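Local coordinates for protein MAR1 Ribonuclease (Caenorhabditis elegans, PDB 2B34) that is probably a hydrolase of the isochorismatase family, described as a ribonuclease, at residues E35-S40 with P69-G74. Numbering follows the deposited sequence.
Sequences EIITTS and PTLKEG
Leu71 meets helix 33-49 with both of its methyl branches, which reach it at different points. Leu71 CD2 lies 3.5 Å from the backbone oxygen Ile37 O and 3.8 Å from Ser40 CB, so this methyl sits between the Ile37 carbonyl and the side chain three residues on. The other branch meets the tip of the isoleucine, with Leu71 CD1 and Ile37 CD1 3.7 Å apart, and the two side chains cross at about a right angle. In Ile37, chi1 of -66° sets CG1 beside the backbone N and CG2 anti to it; Ile37 CG2 lies 4.2 Å from Leu71 CD2, while chi2 of -51° turns CD1 to the other methyl. No hydrogen bond joins the two segments: the contact is van der Waals packing, mostly of methyls, with one against a carbonyl oxygen. The short helix 69-74 thus lies against the long helix 33-49, which links the strands 15-20 and 54-59 as the crossover of a parallel beta-alpha-beta unit in the six-stranded Rossmann-like sheet of the isochorismatase fold. Farther along helix 33-49, Arg41 and Ile44 also touch Leu71, which with Ile37 and Ser40 makes it a knob in a four-residue hole. Arg48 donates a hydrogen bond to Gly74 O, tying the last residue of 69-74 to helix 33-49. Behind the Ser40 CB surface, with Ala135 of strand 128-137 as an outer neighbour, the hydroxyl is turned back onto its own helix: Ser40 OG donates to Ile36 O at 2.7 Å, tilted 33° from the carbonyl plane, and Ser40 N reaches the same oxygen from the opposite face.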
ATOM      1  N   GLU A  35     -17.314   3.466  18.379  1.00 17.17           N
ATOM      2  CA  GLU A  35     -16.052   2.720  18.504  1.00 16.94           C
ATOM      3  C   GLU A  35     -14.865   3.665  18.682  1.00 16.83           C
ATOM      4  O   GLU A  35     -14.012   3.471  19.553  1.00 16.80           O
ATOM      5  CB  GLU A  35     -15.827   1.848  17.259  1.00 16.74           C
ATOM      6  CG  GLU A  35     -16.757   0.644  17.129  1.00 16.66           C
ATOM      7  CD  GLU A  35     -18.045   0.927  16.365  1.00 17.15           C
ATOM      8  OE1 GLU A  35     -18.506   2.083  16.327  1.00 18.04           O
ATOM      9  OE2 GLU A  35     -18.614  -0.029  15.802  1.00 17.52           O
ATOM     10  N   ILE A  36     -14.839   4.687  17.841  1.00 16.93           N
ATOM     11  CA  ILE A  36     -13.797   5.703  17.808  1.00 17.41           C
ATOM     12  C   ILE A  36     -13.740   6.520  19.106  1.00 17.26           C
ATOM     13  O   ILE A  36     -12.656   6.894  19.559  1.00 17.21           O
ATOM     14  CB  ILE A  36     -13.979   6.596  16.537  1.00 17.64           C
ATOM     15  CG1 ILE A  36     -13.013   6.162  15.433  1.00 18.29           C
ATOM     16  CG2 ILE A  36     -13.834   8.077  16.830  1.00 18.67           C
ATOM     17  CD1 ILE A  36     -13.367   4.856  14.770  1.00 18.96           C
ATOM     18  N   ILE A  37     -14.906   6.771  19.699  1.00 17.17           N
ATOM     19  CA  ILE A  37     -14.994   7.427  21.007  1.00 17.27           C
ATOM     20  C   ILE A  37     -14.386   6.541  22.094  1.00 17.31           C
ATOM     21  O   ILE A  37     -13.540   6.995  22.865  1.00 17.19           O
ATOM     22  CB  ILE A  37     -16.463   7.799  21.378  1.00 17.45           C
ATOM     23  CG1 ILE A  37     -17.019   8.882  20.436  1.00 17.39           C
ATOM     24  CG2 ILE A  37     -16.585   8.189  22.874  1.00 17.12           C
ATOM     25  CD1 ILE A  37     -16.147  10.140  20.265  1.00 18.58           C
ATOM     26  N   THR A  38     -14.814   5.278  22.143  1.00 17.26           N
ATOM     27  CA  THR A  38     -14.252   4.310  23.086  1.00 17.39           C
ATOM     28  C   THR A  38     -12.729   4.241  22.976  1.00 16.81           C
ATOM     29  O   THR A  38     -12.021   4.274  23.984  1.00 16.98           O
ATOM     30  CB  THR A  38     -14.865   2.896  22.893  1.00 17.30           C
ATOM     31  OG1 THR A  38     -16.270   2.954  23.150  1.00 19.10           O
ATOM     32  CG2 THR A  38     -14.240   1.890  23.848  1.00 17.24           C
ATOM     33  N   THR A  39     -12.233   4.155  21.746  1.00 16.52           N
ATOM     34  CA  THR A  39     -10.800   4.016  21.502  1.00 16.19           C
ATOM     35  C   THR A  39     -10.044   5.328  21.753  1.00 15.96           C
ATOM     36  O   THR A  39      -8.951   5.307  22.315  1.00 15.73           O
ATOM     37  CB  THR A  39     -10.531   3.458  20.090  1.00 15.99           C
ATOM     38  OG1 THR A  39     -11.254   2.235  19.933  1.00 16.61           O
ATOM     39  CG2 THR A  39      -9.057   3.172  19.887  1.00 16.10           C
ATOM     40  N   SER A  40     -10.631   6.456  21.353  1.00 15.82           N
ATOM     41  CA  SER A  40     -10.055   7.769  21.678  1.00 16.10           C
ATOM     42  C   SER A  40      -9.965   7.975  23.193  1.00 16.09           C
ATOM     43  O   SER A  40      -9.001   8.562  23.678  1.00 16.18           O
ATOM     44  CB  SER A  40     -10.834   8.916  21.023  1.00 16.04           C
ATOM     45  OG  SER A  40     -10.772   8.837  19.604  1.00 16.61           O
ATOM     46  N   PRO A  69     -18.842  14.213  26.017  1.00 18.85           N
ATOM     47  CA  PRO A  69     -18.673  14.142  27.475  1.00 18.95           C
ATOM     48  C   PRO A  69     -17.678  13.096  27.985  1.00 19.22           C
ATOM     49  O   PRO A  69     -16.799  13.434  28.779  1.00 19.31           O
ATOM     50  CB  PRO A  69     -20.091  13.837  27.965  1.00 18.90           C
ATOM     51  CG  PRO A  69     -20.949  14.578  26.995  1.00 18.67           C
ATOM     52  CD  PRO A  69     -20.259  14.437  25.658  1.00 18.78           C
ATOM     53  N   THR A  70     -17.808  11.851  27.524  1.00 19.55           N
ATOM     54  CA  THR A  70     -16.939  10.754  27.966  1.00 20.08           C
ATOM     55  C   THR A  70     -15.453  11.060  27.764  1.00 19.72           C
ATOM     56  O   THR A  70     -14.628  10.699  28.598  1.00 19.37           O
ATOM     57  CB  THR A  70     -17.278   9.432  27.245  1.00 20.31           C
ATOM     58  OG1 THR A  70     -18.699   9.251  27.223  1.00 22.58           O
ATOM     59  CG2 THR A  70     -16.646   8.251  27.967  1.00 20.76           C
ATOM     60  N   LEU A  71     -15.128  11.728  26.659  1.00 19.55           N
ATOM     61  CA  LEU A  71     -13.741  12.080  26.357  1.00 19.75           C
ATOM     62  C   LEU A  71     -13.217  13.152  27.309  1.00 19.88           C
ATOM     63  O   LEU A  71     -12.078  13.070  27.777  1.00 19.76           O
ATOM     64  CB  LEU A  71     -13.591  12.527  24.896  1.00 19.50           C
ATOM     65  CG  LEU A  71     -13.966  11.510  23.805  1.00 19.58           C
ATOM     66  CD1 LEU A  71     -13.937  12.156  22.438  1.00 18.25           C
ATOM     67  CD2 LEU A  71     -13.071  10.279  23.829  1.00 19.74           C
ATOM     68  N   LYS A  72     -14.060  14.144  27.595  1.00 19.99           N
ATOM     69  CA  LYS A  72     -13.733  15.215  28.539  1.00 20.85           C
ATOM     70  C   LYS A  72     -13.520  14.689  29.956  1.00 21.03           C
ATOM     71  O   LYS A  72     -12.675  15.202  30.682  1.00 21.21           O
ATOM     72  CB  LYS A  72     -14.825  16.287  28.539  1.00 20.65           C
ATOM     73  CG  LYS A  72     -14.887  17.105  27.263  1.00 21.16           C
ATOM     74  CD  LYS A  72     -15.934  18.212  27.346  1.00 21.93           C
ATOM     75  CE  LYS A  72     -15.433  19.401  28.156  1.00 23.46           C
ATOM     76  NZ  LYS A  72     -16.413  20.522  28.143  1.00 24.66           N
ATOM     77  N   GLU A  73     -14.285  13.661  30.329  1.00 21.62           N
ATOM     78  CA  GLU A  73     -14.176  13.015  31.643  1.00 22.34           C
ATOM     79  C   GLU A  73     -12.783  12.448  31.907  1.00 21.88           C
ATOM     80  O   GLU A  73     -12.327  12.424  33.049  1.00 21.84           O
ATOM     81  CB  GLU A  73     -15.193  11.877  31.770  1.00 22.25           C
ATOM     82  CG  GLU A  73     -16.631  12.306  31.969  1.00 23.43           C
ATOM     83  CD  GLU A  73     -17.573  11.116  32.116  1.00 24.03           C
ATOM     84  OE1 GLU A  73     -17.418  10.333  33.084  1.00 26.20           O
ATOM     85  OE2 GLU A  73     -18.471  10.966  31.261  1.00 26.72           O
ATOM     86  N   GLY A  74     -12.120  11.984  30.851  1.00 21.80           N
ATOM     87  CA  GLY A  74     -10.799  11.367  30.984  1.00 21.64           C
ATOM     88  C   GLY A  74      -9.617  12.309  30.835  1.00 21.54           C
ATOM     89  O   GLY A  74      -8.485  11.943  31.161  1.00 21.63           O
TER